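Local coordinates for protein ribokinase RBSK (PDB 3GO6) that probably phosphorylates D-ribose at O-5 with ATP and magnesium, giving ribose 5-phosphate, as a homodimeric ribokinase of the PfkB carbohydrate kinase family, at residues Leu32-Asp37 and Ala49-Thr54; Asp169-Val174 and Ile192-Ile197; Ala63-Arg68 and Asp290-Ala295; Val73-Ala78 and Asp100-Val105. One frame throughout, in Å; residues are numbered along the deposited sequence.

Interaction 1: residues Leu32-Asp37 and Ala49-Thr54; sequences LTFVVD and ASLTRT
Phe34 pairs with Leu51 as a non-hydrogen-bonded pair in the antiparallel arm of the ribokinase lid, the small sheet that also forms the dimer contact, their side chains lying alongside on the same face of the sheet. Leu51 is placed with CG opposite the backbone N (chi1 164°), and its CD1 rests over the centre of the Phe34 ring, 3.7 Å from the centroid, a CH-pi contact. Leu51 CD1 also lies 3.9 Å from Leu32 CB. Leu32 CD2 leans obliquely on the aliphatic CB and CG of Arg53, whose NH1 is held by Gln87. At the dimer contact Leu32 packs on Leu32 of the second subunit and Leu51 on Ala127 of the second subunit.

The backbone bonds are regular at the pair Thr33 and Thr52: each N reaches the other's O at 2.9 Å, with N-H...O angles of 159° and 160°. Beyond them the pairing becomes irregular, Ala49 N, not Ser50 N, donating to Val35 O.

Hydroxyls and waters occupy the other face, the one carrying Thr33, Thr52 and Ser50. One water bridges Thr33 O and Ser50 OG. Another gathers three threonine hydroxyls, lying 2.8 Å from both Thr33 OG1 and Thr52 OG1 and 2.7 Å from Thr54 OG1.

Interaction 2: residues Asp169-Val174 and Ile192-Ile197; sequences DAVVMV and IADVVI
Val172 O takes two backbone donors at once, Asp194 N and Val195 N, each at 3.0 Å. They are not equivalent: Asp194 N approaches in the carbonyl plane on a lone pair but with a bent N-H...O angle of 130°, whereas Val195 N gives the straighter bond. The Asp194 carboxylate grips the amide of the same valine. With CG lying opposite its own carbonyl carbon (chi1 -66°), Asp194 OD2 receives Val172 N at 2.8 Å in an almost linear bond of 176°, from the anti side, somewhat out of the carboxylate plane. A water joins this oxygen to Ala170 O, and Asn261 adds a weak bond to it.

Farther along, ordinary parallel pairing takes over, Val174 N donating to Val195 O and Val174 O accepting Ile197 N at 2.8 Å. On the face bearing Met173 and Val195, these two side chains run alongside each other, with Met173 CG 3.9 Å from Val195 CB. Met173 SD then meets Ile197 CD1 at 3.8 Å.

The pairing closes a beta-alpha-beta unit of the central Rossmann-like sheet, made by strand 171-175, helix 183-192 and strand 195-199. Helix 246-257 packs on Met173 and Ile197, helix 155-167 touches Val172 on the other face, and strands 146-149 and 212-216 flank the pair.

Interaction 3: residues Ala63-Arg68 and Asp290-Ala295; sequences AVAAAR and DCAPAA
Arg68 reaches along the 290-295 segment with its chain extended from CG to NE, and its guanidinium meets Asp290 with the two flat groups almost perpendicular, their planes 89° apart. Arg68 NH2 forms a salt bridge with Asp290 OD1 at 2.6 Å. The carboxylate oxygen lies in the guanidinium plane, while the nitrogen approaches from above the carboxylate plane, 37° out of it, so the pair is bound through one oxygen and not as a two-pronged, coplanar bridge. At the neighbouring nitrogen, Arg68 NH1 donates to Ala292 O at 2.9 Å. That carbonyl also lies in the guanidinium plane and is met on a lone pair; a weak bond from the same nitrogen to Asp290 O lies at the same edge. Asn95 also accepts from Arg68 NH2; the in-plane carbonyl and carboxylate oxygens hold the guanidinium's orientation.

The two segments are 222 residues apart in sequence. Helix 58-68 begins within the glycine-rich sugar-binding motif of the PfkB family, and 290-295 leads from the metal-binding loop into helix 295-303; Cys291 lies close to the bound magnesium ion and touches Val285, one of its ligands.

Beside the arginine the fit is apolar. Ala292 directs its methyl at the helix, with CB 3.6 Å from Ala65 CA and 3.7 Å from Ala65 CB. Pro293, turned away, packs on helix 265-282 instead. A water donates to both Ala65 O, at 3.0 Å, and Pro293 O, at 2.8 Å. At the C-terminal end of helix 58-68, Arg68 O takes a weak hydrogen bond from Ala295 N; Ala295 follows Ala294, the N-cap of helix 295-303.

Interaction 4: residues Val73-Ala78 and Asp100-Val105; sequences VQFSGA and DRTVTV
Arg101 lays its guanidinium across the side chain of Gln74, with Gln74 CG over the centre of one face and 3.8 Å from Arg101 CZ. The amide and guanidinium planes are only 11° apart. Gln74 bends at chi2 (-72°), which brings its amide round toward Arg101 NE. Arg101 NH1 is bonded to Ala140 O and NH2 to Ala142 O. Close packing continues at Thr102, whose CG2 sits 3.2 Å from Phe75 O and 3.9 Å from Phe75 CD2, while its OG1 turns back to Leu99 O.

The contact lies where strand 72-76, an outermost strand of the large Rossmann-like sheet within this chain, passes on to the short strand 78-79, which pairs in parallel with 103-104. Between the segments the backbone is joined by Val103 N donating to Gly77 O at 3.0 Å, with an N-H...O angle of 165°. On one face of it, Ala78 CB contacts Val103 CG2 at 3.8 Å and Val105 CG2 at 4.1 Å.

Against this close stacking of Gln74 CG and Thr102 CG2 stands a looser, watery side at the same end. Asp100, exposed, contributes little, and one water lies 2.7 Å from both Gln74 OE1 and Phe75 O and accepts from Arg101 N.

Interactions 1, 4 and 2 follow one another along the chain, and interaction 3 encloses both 4 and 2 by joining residues 63-68 to 290-295. Interactions 2 and 4 reach the same eight-stranded sheet, with centres about 20 Å apart. Interaction 1 belongs to the separate four-stranded lid, its centre about 34 Å from that of interaction 2, on the other side of the chain's centre. Interactions 3 and 4 touch: Val73 packs against Ala63, Ala66 and Ala67, so helix 58-68 covers strand 72-76. Strand 50-56 is followed directly by that helix; the chain thus passes from lid to main domain beside the ribose pocket, while the bound magnesium ion lies near the 290-295 side of interaction 3.

Interaction 1: residues Leu32-Asp37 and Ala49-Thr54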
loop_
_atom_site.group_PDB
_atom_site.type_symbol
_atom_site.label_atom_id
_atom_site.label_comp_id
_atom_site.label_asym_id
_atom_site.label_seq_id
_atom_site.Cartn_x
_atom_site.Cartn_y
_atom_site.Cartn_z
ATOM N N LEU A 32 2.070 1.729 -5.340
ATOM C CA LEU A 32 2.898 1.420 -4.169
ATOM C C LEU A 32 3.432 0.005 -4.428
ATOM O O LEU A 32 2.662 -0.942 -4.468
ATOM C CB LEU A 32 2.070 1.478 -2.892
ATOM C CG LEU A 32 1.490 2.870 -2.574
ATOM C CD1 LEU A 32 0.569 2.774 -1.381
ATOM C CD2 LEU A 32 2.590 3.882 -2.299
ATOM N N THR A 33 4.729 -0.102 -4.676
ATOM C CA THR A 33 5.337 -1.392 -5.033
ATOM C C THR A 33 6.143 -1.901 -3.842
ATOM O O THR A 33 7.035 -1.208 -3.350
ATOM C CB THR A 33 6.223 -1.303 -6.284
ATOM O OG1 THR A 33 5.508 -0.691 -7.365
ATOM C CG2 THR A 33 6.712 -2.704 -6.733
ATOM N N PHE A 34 5.811 -3.113 -3.398
ATOM C CA PHE A 34 6.394 -3.756 -2.226
ATOM C C PHE A 34 7.158 -4.991 -2.690
ATOM O O PHE A 34 6.641 -5.796 -3.484
ATOM C CB PHE A 34 5.308 -4.248 -1.265
ATOM C CG PHE A 34 4.474 -3.152 -0.624
ATOM C CD1 PHE A 34 4.686 -2.798 0.701
ATOM C CD2 PHE A 34 3.445 -2.533 -1.328
ATOM C CE1 PHE A 34 3.902 -1.808 1.334
ATOM C CE2 PHE A 34 2.653 -1.535 -0.719
ATOM C CZ PHE A 34 2.883 -1.168 0.608
ATOM N N VAL A 35 8.380 -5.153 -2.185
ATOM C CA VAL A 35 9.127 -6.391 -2.444
ATOM C C VAL A 35 9.061 -7.263 -1.195
ATOM O O VAL A 35 9.313 -6.774 -0.075
ATOM C CB VAL A 35 10.588 -6.108 -2.880
ATOM C CG1 VAL A 35 11.408 -7.424 -2.943
ATOM C CG2 VAL A 35 10.610 -5.408 -4.222
ATOM N N VAL A 36 8.686 -8.534 -1.388
ATOM C CA VAL A 36 8.571 -9.520 -0.312
ATOM C C VAL A 36 9.344 -10.803 -0.685
ATOM O O VAL A 36 9.754 -10.982 -1.839
ATOM C CB VAL A 36 7.081 -9.910 -0.048
ATOM C CG1 VAL A 36 6.268 -8.683 0.444
ATOM C CG2 VAL A 36 6.438 -10.509 -1.300
ATOM N N ASP A 37 9.549 -11.687 0.286
ATOM C CA ASP A 37 10.066 -13.017 -0.045
ATOM C C ASP A 37 8.958 -13.865 -0.682
ATOM O O ASP A 37 9.104 -14.361 -1.794
ATOM C CB ASP A 37 10.629 -13.712 1.195
ATOM C CG ASP A 37 11.237 -15.065 0.860
ATOM O OD1 ASP A 37 12.162 -15.120 0.003
ATOM O OD2 ASP A 37 10.756 -16.073 1.425
ATOM N N ALA A 49 10.256 -5.977 2.268
ATOM C CA ALA A 49 11.666 -5.621 2.236
ATOM C C ALA A 49 11.884 -4.164 1.800
ATOM O O ALA A 49 12.832 -3.502 2.244
ATOM C CB ALA A 49 12.411 -6.575 1.287
ATOM N N SER A 50 11.006 -3.672 0.919
ATOM C CA SER A 50 11.120 -2.323 0.368
ATOM C C SER A 50 9.756 -1.844 -0.124
ATOM O O SER A 50 8.849 -2.647 -0.346
ATOM C CB SER A 50 12.121 -2.282 -0.785
ATOM O OG SER A 50 11.679 -3.065 -1.892
ATOM N N LEU A 51 9.625 -0.530 -0.263
ATOM C CA LEU A 51 8.402 0.098 -0.756
ATOM C C LEU A 51 8.807 1.298 -1.604
ATOM O O LEU A 51 9.625 2.128 -1.176
ATOM C CB LEU A 51 7.499 0.547 0.408
ATOM C CG LEU A 51 6.367 1.547 0.069
ATOM C CD1 LEU A 51 5.378 0.929 -0.942
ATOM C CD2 LEU A 51 5.629 2.027 1.306
ATOM N N THR A 52 8.264 1.384 -2.810
ATOM C CA THR A 52 8.400 2.595 -3.620
ATOM C C THR A 52 7.008 3.149 -3.951
ATOM O O THR A 52 6.025 2.410 -3.945
ATOM C CB THR A 52 9.141 2.344 -4.960
ATOM O OG1 THR A 52 8.388 1.440 -5.778
ATOM C CG2 THR A 52 10.563 1.799 -4.730
ATOM N N ARG A 53 6.941 4.448 -4.225
ATOM C CA ARG A 53 5.700 5.113 -4.608
ATOM C C ARG A 53 5.974 5.769 -5.967
ATOM O O ARG A 53 6.766 6.703 -6.048
ATOM C CB ARG A 53 5.308 6.143 -3.530
ATOM C CG ARG A 53 4.047 6.932 -3.845
ATOM C CD ARG A 53 3.652 7.847 -2.673
ATOM N NE ARG A 53 2.453 8.625 -3.021
ATOM C CZ ARG A 53 2.461 9.777 -3.694
ATOM N NH1 ARG A 53 3.608 10.316 -4.078
ATOM N NH2 ARG A 53 1.309 10.405 -3.969
ATOM N N THR A 54 5.367 5.259 -7.040
ATOM C CA THR A 54 5.689 5.718 -8.406
ATOM C C THR A 54 4.428 5.812 -9.276
ATOM O O THR A 54 3.497 5.056 -9.082
ATOM C CB THR A 54 6.697 4.753 -9.140
ATOM O OG1 THR A 54 6.164 3.416 -9.159
ATOM C CG2 THR A 54 8.105 4.764 -8.464
HETATM O O HOH W 1 9.795 -1.840 -3.545
HETATM O O HOH W 2 5.896 2.003 -6.852
#

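Interaction 2: residues Asp169-Val174 and Ile192-Ile197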
loop_
_atom_site.group_PDB
_atom_site.type_symbol
_atom_site.label_atom_id
_atom_site.label_comp_id
_atom_site.label_asym_id
_atom_site.label_seq_id
_atom_site.Cartn_x
_atom_site.Cartn_y
_atom_site.Cartn_z
ATOM N N ASP A 169 -12.215 3.872 -38.794
ATOM C CA ASP A 169 -11.372 2.745 -39.239
ATOM C C ASP A 169 -10.004 2.656 -38.545
ATOM O O ASP A 169 -9.017 2.243 -39.155
ATOM C CB ASP A 169 -11.262 2.665 -40.782
ATOM C CG ASP A 169 -10.691 1.309 -41.284
ATOM O OD1 ASP A 169 -11.090 0.221 -40.773
ATOM O OD2 ASP A 169 -9.830 1.334 -42.205
ATOM N N ALA A 170 -9.967 3.028 -37.263
ATOM C CA ALA A 170 -8.812 2.746 -36.400
ATOM C C ALA A 170 -8.884 1.316 -35.878
ATOM O O ALA A 170 -9.979 0.766 -35.691
ATOM C CB ALA A 170 -8.774 3.707 -35.242
ATOM N N VAL A 171 -7.723 0.722 -35.614
ATOM C CA VAL A 171 -7.669 -0.572 -34.945
ATOM C C VAL A 171 -8.234 -0.492 -33.509
ATOM O O VAL A 171 -7.822 0.357 -32.721
ATOM C CB VAL A 171 -6.224 -1.110 -34.895
ATOM C CG1 VAL A 171 -6.158 -2.438 -34.107
ATOM C CG2 VAL A 171 -5.670 -1.274 -36.306
ATOM N N VAL A 172 -9.171 -1.378 -33.177
ATOM C CA VAL A 172 -9.650 -1.498 -31.804
ATOM C C VAL A 172 -8.842 -2.594 -31.092
ATOM O O VAL A 172 -8.966 -3.776 -31.400
ATOM C CB VAL A 172 -11.168 -1.775 -31.709
ATOM C CG1 VAL A 172 -11.575 -1.972 -30.265
ATOM C CG2 VAL A 172 -11.968 -0.618 -32.338
ATOM N N MET A 173 -8.021 -2.177 -30.132
ATOM C CA MET A 173 -7.149 -3.088 -29.399
ATOM C C MET A 173 -7.471 -3.009 -27.908
ATOM O O MET A 173 -7.392 -1.925 -27.301
ATOM C CB MET A 173 -5.683 -2.726 -29.692
ATOM C CG MET A 173 -4.630 -3.678 -29.063
ATOM S SD MET A 173 -2.919 -3.230 -29.471
ATOM C CE MET A 173 -2.831 -3.742 -31.189
ATOM N N VAL A 174 -7.854 -4.140 -27.323
ATOM C CA VAL A 174 -8.300 -4.189 -25.942
ATOM C C VAL A 174 -7.384 -5.089 -25.138
ATOM O O VAL A 174 -7.150 -6.251 -25.497
ATOM C CB VAL A 174 -9.780 -4.687 -25.821
ATOM C CG1 VAL A 174 -10.241 -4.758 -24.349
ATOM C CG2 VAL A 174 -10.708 -3.790 -26.638
ATOM N N ILE A 192 -16.863 -6.318 -31.332
ATOM C CA ILE A 192 -16.203 -5.404 -32.268
ATOM C C ILE A 192 -14.668 -5.276 -32.156
ATOM O O ILE A 192 -14.045 -4.654 -33.016
ATOM C CB ILE A 192 -16.854 -3.974 -32.248
ATOM C CG1 ILE A 192 -16.706 -3.307 -30.874
ATOM C CG2 ILE A 192 -18.340 -4.045 -32.649
ATOM C CD1 ILE A 192 -17.055 -1.815 -30.870
ATOM N N ALA A 193 -14.056 -5.839 -31.115
ATOM C CA ALA A 193 -12.586 -5.727 -30.954
ATOM C C ALA A 193 -11.844 -6.382 -32.118
ATOM O O ALA A 193 -12.166 -7.507 -32.497
ATOM C CB ALA A 193 -12.127 -6.355 -29.614
ATOM N N ASP A 194 -10.852 -5.683 -32.660
ATOM C CA ASP A 194 -9.958 -6.215 -33.672
ATOM C C ASP A 194 -8.906 -7.136 -33.031
ATOM O O ASP A 194 -8.629 -8.232 -33.541
ATOM C CB ASP A 194 -9.268 -5.080 -34.451
ATOM C CG ASP A 194 -10.252 -4.240 -35.286
ATOM O OD1 ASP A 194 -11.116 -4.837 -35.968
ATOM O OD2 ASP A 194 -10.171 -2.977 -35.249
ATOM N N VAL A 195 -8.314 -6.669 -31.927
ATOM C CA VAL A 195 -7.203 -7.349 -31.249
ATOM C C VAL A 195 -7.531 -7.349 -29.773
ATOM O O VAL A 195 -7.965 -6.319 -29.243
ATOM C CB VAL A 195 -5.848 -6.572 -31.435
ATOM C CG1 VAL A 195 -4.652 -7.328 -30.812
ATOM C CG2 VAL A 195 -5.586 -6.277 -32.887
ATOM N N VAL A 196 -7.348 -8.500 -29.119
ATOM C CA VAL A 196 -7.471 -8.597 -27.679
ATOM C C VAL A 196 -6.178 -9.178 -27.144
ATOM O O VAL A 196 -5.673 -10.180 -27.677
ATOM C CB VAL A 196 -8.677 -9.446 -27.214
ATOM C CG1 VAL A 196 -8.695 -9.554 -25.698
ATOM C CG2 VAL A 196 -9.970 -8.800 -27.679
ATOM N N ILE A 197 -5.640 -8.521 -26.111
ATOM C CA ILE A 197 -4.408 -8.954 -25.439
ATOM C C ILE A 197 -4.815 -9.365 -24.064
ATOM O O ILE A 197 -5.490 -8.609 -23.351
ATOM C CB ILE A 197 -3.373 -7.801 -25.341
ATOM C CG1 ILE A 197 -3.071 -7.237 -26.736
ATOM C CG2 ILE A 197 -2.077 -8.257 -24.608
ATOM C CD1 ILE A 197 -2.444 -5.815 -26.712
HETATM O O HOH W 3 -11.597 -1.008 -36.722
#

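Interaction 3: residues Ala63-Arg68 and Asp290-Ala295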
loop_
_atom_site.group_PDB
_atom_site.type_symbol
_atom_site.label_atom_id
_atom_site.label_comp_id
_atom_site.label_asym_id
_atom_site.label_seq_id
_atom_site.Cartn_x
_atom_site.Cartn_y
_atom_site.Cartn_z
ATOM N N ALA A 63 0.566 3.731 -22.562
ATOM C CA ALA A 63 0.846 4.950 -23.324
ATOM C C ALA A 63 2.349 5.253 -23.329
ATOM O O ALA A 63 2.923 5.574 -24.386
ATOM C CB ALA A 63 0.030 6.139 -22.736
ATOM N N VAL A 64 2.991 5.147 -22.169
ATOM C CA VAL A 64 4.432 5.383 -22.033
ATOM C C VAL A 64 5.259 4.392 -22.878
ATOM O O VAL A 64 6.195 4.780 -23.590
ATOM C CB VAL A 64 4.880 5.364 -20.558
ATOM C CG1 VAL A 64 6.397 5.306 -20.454
ATOM C CG2 VAL A 64 4.337 6.624 -19.806
ATOM N N ALA A 65 4.885 3.120 -22.824
ATOM C CA ALA A 65 5.561 2.099 -23.638
ATOM C C ALA A 65 5.393 2.341 -25.143
ATOM O O ALA A 65 6.363 2.222 -25.917
ATOM C CB ALA A 65 5.075 0.692 -23.252
ATOM N N ALA A 66 4.175 2.667 -25.572
ATOM C CA ALA A 66 3.941 3.007 -26.981
ATOM C C ALA A 66 4.778 4.218 -27.436
ATOM O O ALA A 66 5.320 4.219 -28.545
ATOM C CB ALA A 66 2.454 3.249 -27.238
ATOM N N ALA A 67 4.876 5.242 -26.582
ATOM C CA ALA A 67 5.689 6.439 -26.881
ATOM C C ALA A 67 7.188 6.123 -26.961
ATOM O O ALA A 67 7.866 6.542 -27.918
ATOM C CB ALA A 67 5.421 7.548 -25.867
ATOM N N ARG A 68 7.702 5.370 -25.995
ATOM C CA ARG A 68 9.107 4.935 -26.054
ATOM C C ARG A 68 9.406 4.039 -27.265
ATOM O O ARG A 68 10.526 4.056 -27.783
ATOM C CB ARG A 68 9.541 4.266 -24.752
ATOM C CG ARG A 68 9.558 5.242 -23.574
ATOM C CD ARG A 68 10.085 4.578 -22.327
ATOM N NE ARG A 68 9.975 5.437 -21.145
ATOM C CZ ARG A 68 10.342 5.062 -19.923
ATOM N NH1 ARG A 68 10.861 3.858 -19.715
ATOM N NH2 ARG A 68 10.198 5.899 -18.901
ATOM N N ASP A 290 8.104 2.568 -15.101
ATOM C CA ASP A 290 9.276 3.112 -15.774
ATOM C C ASP A 290 10.161 2.053 -16.456
ATOM O O ASP A 290 11.338 2.308 -16.743
ATOM C CB ASP A 290 10.084 3.973 -14.798
ATOM C CG ASP A 290 11.073 4.903 -15.501
ATOM O OD1 ASP A 290 10.657 5.698 -16.378
ATOM O OD2 ASP A 290 12.274 4.851 -15.163
ATOM N N CYS A 291 9.594 0.901 -16.790
ATOM C CA CYS A 291 10.412 -0.203 -17.314
ATOM C C CYS A 291 10.371 -0.428 -18.835
ATOM O O CYS A 291 11.007 -1.370 -19.342
ATOM C CB CYS A 291 10.041 -1.497 -16.591
ATOM S SG CYS A 291 8.331 -2.048 -16.865
ATOM N N ALA A 292 9.638 0.411 -19.565
ATOM C CA ALA A 292 9.515 0.238 -21.022
ATOM C C ALA A 292 10.821 0.616 -21.743
ATOM O O ALA A 292 11.384 1.679 -21.495
ATOM C CB ALA A 292 8.350 1.049 -21.558
ATOM N N PRO A 293 11.308 -0.264 -22.637
ATOM C CA PRO A 293 12.545 0.014 -23.333
ATOM C C PRO A 293 12.356 0.990 -24.496
ATOM O O PRO A 293 11.247 1.141 -25.038
ATOM C CB PRO A 293 12.948 -1.370 -23.860
ATOM C CG PRO A 293 11.649 -2.013 -24.156
ATOM C CD PRO A 293 10.752 -1.580 -23.016
ATOM N N ALA A 294 13.445 1.639 -24.888
ATOM C CA ALA A 294 13.435 2.504 -26.069
ATOM C C ALA A 294 13.372 1.650 -27.331
ATOM O O ALA A 294 13.725 0.455 -27.302
ATOM C CB ALA A 294 14.670 3.431 -26.078
ATOM N N ALA A 295 12.914 2.242 -28.431
ATOM C CA ALA A 295 12.783 1.511 -29.690
ATOM C C ALA A 295 14.110 0.838 -30.093
ATOM O O ALA A 295 14.119 -0.308 -30.563
ATOM C CB ALA A 295 12.302 2.435 -30.795
HETATM O O HOH W 4 8.551 0.349 -25.021
#

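Interaction 4: residues Val73-Ala78 and Asp100-Val105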
loop_
_atom_site.group_PDB
_atom_site.type_symbol
_atom_site.label_atom_id
_atom_site.label_comp_id
_atom_site.label_asym_id
_atom_site.label_seq_id
_atom_site.Cartn_x
_atom_site.Cartn_y
_atom_site.Cartn_z
ATOM N N VAL A 73 1.627 9.447 -29.187
ATOM C CA VAL A 73 0.621 8.933 -28.254
ATOM C C VAL A 73 -0.196 10.039 -27.606
ATOM O O VAL A 73 0.356 11.057 -27.164
ATOM C CB VAL A 73 1.274 8.067 -27.151
ATOM C CG1 VAL A 73 0.201 7.442 -26.238
ATOM C CG2 VAL A 73 2.164 6.971 -27.774
ATOM N N GLN A 74 -1.506 9.822 -27.560
ATOM C CA GLN A 74 -2.433 10.605 -26.740
ATOM C C GLN A 74 -3.049 9.702 -25.671
ATOM O O GLN A 74 -3.417 8.550 -25.955
ATOM C CB GLN A 74 -3.553 11.159 -27.608
ATOM C CG GLN A 74 -3.085 12.244 -28.585
ATOM C CD GLN A 74 -2.751 13.560 -27.877
ATOM O OE1 GLN A 74 -3.143 13.802 -26.726
ATOM N NE2 GLN A 74 -2.017 14.414 -28.569
ATOM N N PHE A 75 -3.153 10.213 -24.447
ATOM C CA PHE A 75 -3.808 9.483 -23.374
ATOM C C PHE A 75 -5.118 10.204 -23.016
ATOM O O PHE A 75 -5.151 11.447 -22.913
ATOM C CB PHE A 75 -2.856 9.349 -22.180
ATOM C CG PHE A 75 -3.471 8.732 -20.953
ATOM C CD1 PHE A 75 -3.782 7.368 -20.914
ATOM C CD2 PHE A 75 -3.729 9.519 -19.822
ATOM C CE1 PHE A 75 -4.347 6.794 -19.765
ATOM C CE2 PHE A 75 -4.299 8.960 -18.660
ATOM C CZ PHE A 75 -4.612 7.592 -18.633
ATOM N N SER A 76 -6.184 9.427 -22.883
ATOM C CA SER A 76 -7.465 9.899 -22.379
ATOM C C SER A 76 -7.779 9.113 -21.108
ATOM O O SER A 76 -7.901 7.889 -21.135
ATOM C CB SER A 76 -8.553 9.687 -23.438
ATOM O OG SER A 76 -9.813 10.141 -22.945
ATOM N N GLY A 77 -7.869 9.815 -19.986
ATOM C CA GLY A 77 -8.066 9.185 -18.682
ATOM C C GLY A 77 -8.501 10.248 -17.677
ATOM O O GLY A 77 -8.476 11.457 -17.980
ATOM N N ALA A 78 -8.920 9.795 -16.496
ATOM C CA ALA A 78 -9.428 10.690 -15.456
ATOM C C ALA A 78 -8.445 10.750 -14.316
ATOM O O ALA A 78 -8.092 9.715 -13.752
ATOM C CB ALA A 78 -10.773 10.205 -14.962
ATOM N N ASP A 100 -4.200 16.382 -23.621
ATOM C CA ASP A 100 -5.282 17.337 -23.865
ATOM C C ASP A 100 -6.675 16.727 -23.808
ATOM O O ASP A 100 -7.639 17.448 -23.624
ATOM C CB ASP A 100 -5.067 18.115 -25.161
ATOM C CG ASP A 100 -3.731 18.860 -25.176
ATOM O OD1 ASP A 100 -3.257 19.325 -24.100
ATOM O OD2 ASP A 100 -3.132 18.951 -26.264
ATOM N N ARG A 101 -6.782 15.403 -23.934
ATOM C CA ARG A 101 -8.082 14.729 -23.865
ATOM C C ARG A 101 -8.344 14.079 -22.490
ATOM O O ARG A 101 -9.225 13.221 -22.353
ATOM C CB ARG A 101 -8.206 13.672 -24.971
ATOM C CG ARG A 101 -7.766 14.135 -26.359
ATOM C CD ARG A 101 -7.323 12.952 -27.217
ATOM N NE ARG A 101 -6.797 13.406 -28.511
ATOM C CZ ARG A 101 -6.678 12.654 -29.607
ATOM N NH1 ARG A 101 -7.048 11.376 -29.606
ATOM N NH2 ARG A 101 -6.182 13.197 -30.723
ATOM N N THR A 102 -7.589 14.484 -21.479
ATOM C CA THR A 102 -7.795 13.951 -20.131
ATOM C C THR A 102 -8.796 14.829 -19.380
ATOM O O THR A 102 -9.124 15.949 -19.827
ATOM C CB THR A 102 -6.480 13.843 -19.353
ATOM O OG1 THR A 102 -5.899 15.140 -19.193
ATOM C CG2 THR A 102 -5.480 12.940 -20.097
ATOM N N VAL A 103 -9.298 14.318 -18.259
ATOM C CA VAL A 103 -10.197 15.087 -17.418
ATOM C C VAL A 103 -9.736 15.038 -15.956
ATOM O O VAL A 103 -8.954 14.159 -15.563
ATOM C CB VAL A 103 -11.670 14.597 -17.522
ATOM C CG1 VAL A 103 -12.241 14.823 -18.916
ATOM C CG2 VAL A 103 -11.782 13.121 -17.151
ATOM N N THR A 104 -10.205 16.011 -15.171
ATOM C CA THR A 104 -10.072 15.967 -13.725
ATOM C C THR A 104 -11.449 15.642 -13.161
ATOM O O THR A 104 -12.448 16.237 -13.560
ATOM C CB THR A 104 -9.514 17.284 -13.184
ATOM O OG1 THR A 104 -8.189 17.437 -13.685
ATOM C CG2 THR A 104 -9.429 17.275 -11.643
ATOM N N VAL A 105 -11.494 14.663 -12.256
ATOM C CA VAL A 105 -12.733 14.222 -11.618
ATOM C C VAL A 105 -12.595 14.484 -10.107
ATOM O O VAL A 105 -11.484 14.423 -9.582
ATOM C CB VAL A 105 -12.995 12.723 -11.982
ATOM C CG1 VAL A 105 -13.889 12.031 -10.995
ATOM C CG2 VAL A 105 -13.606 12.648 -13.399
HETATM O O HOH W 5 -4.952 13.385 -24.714
#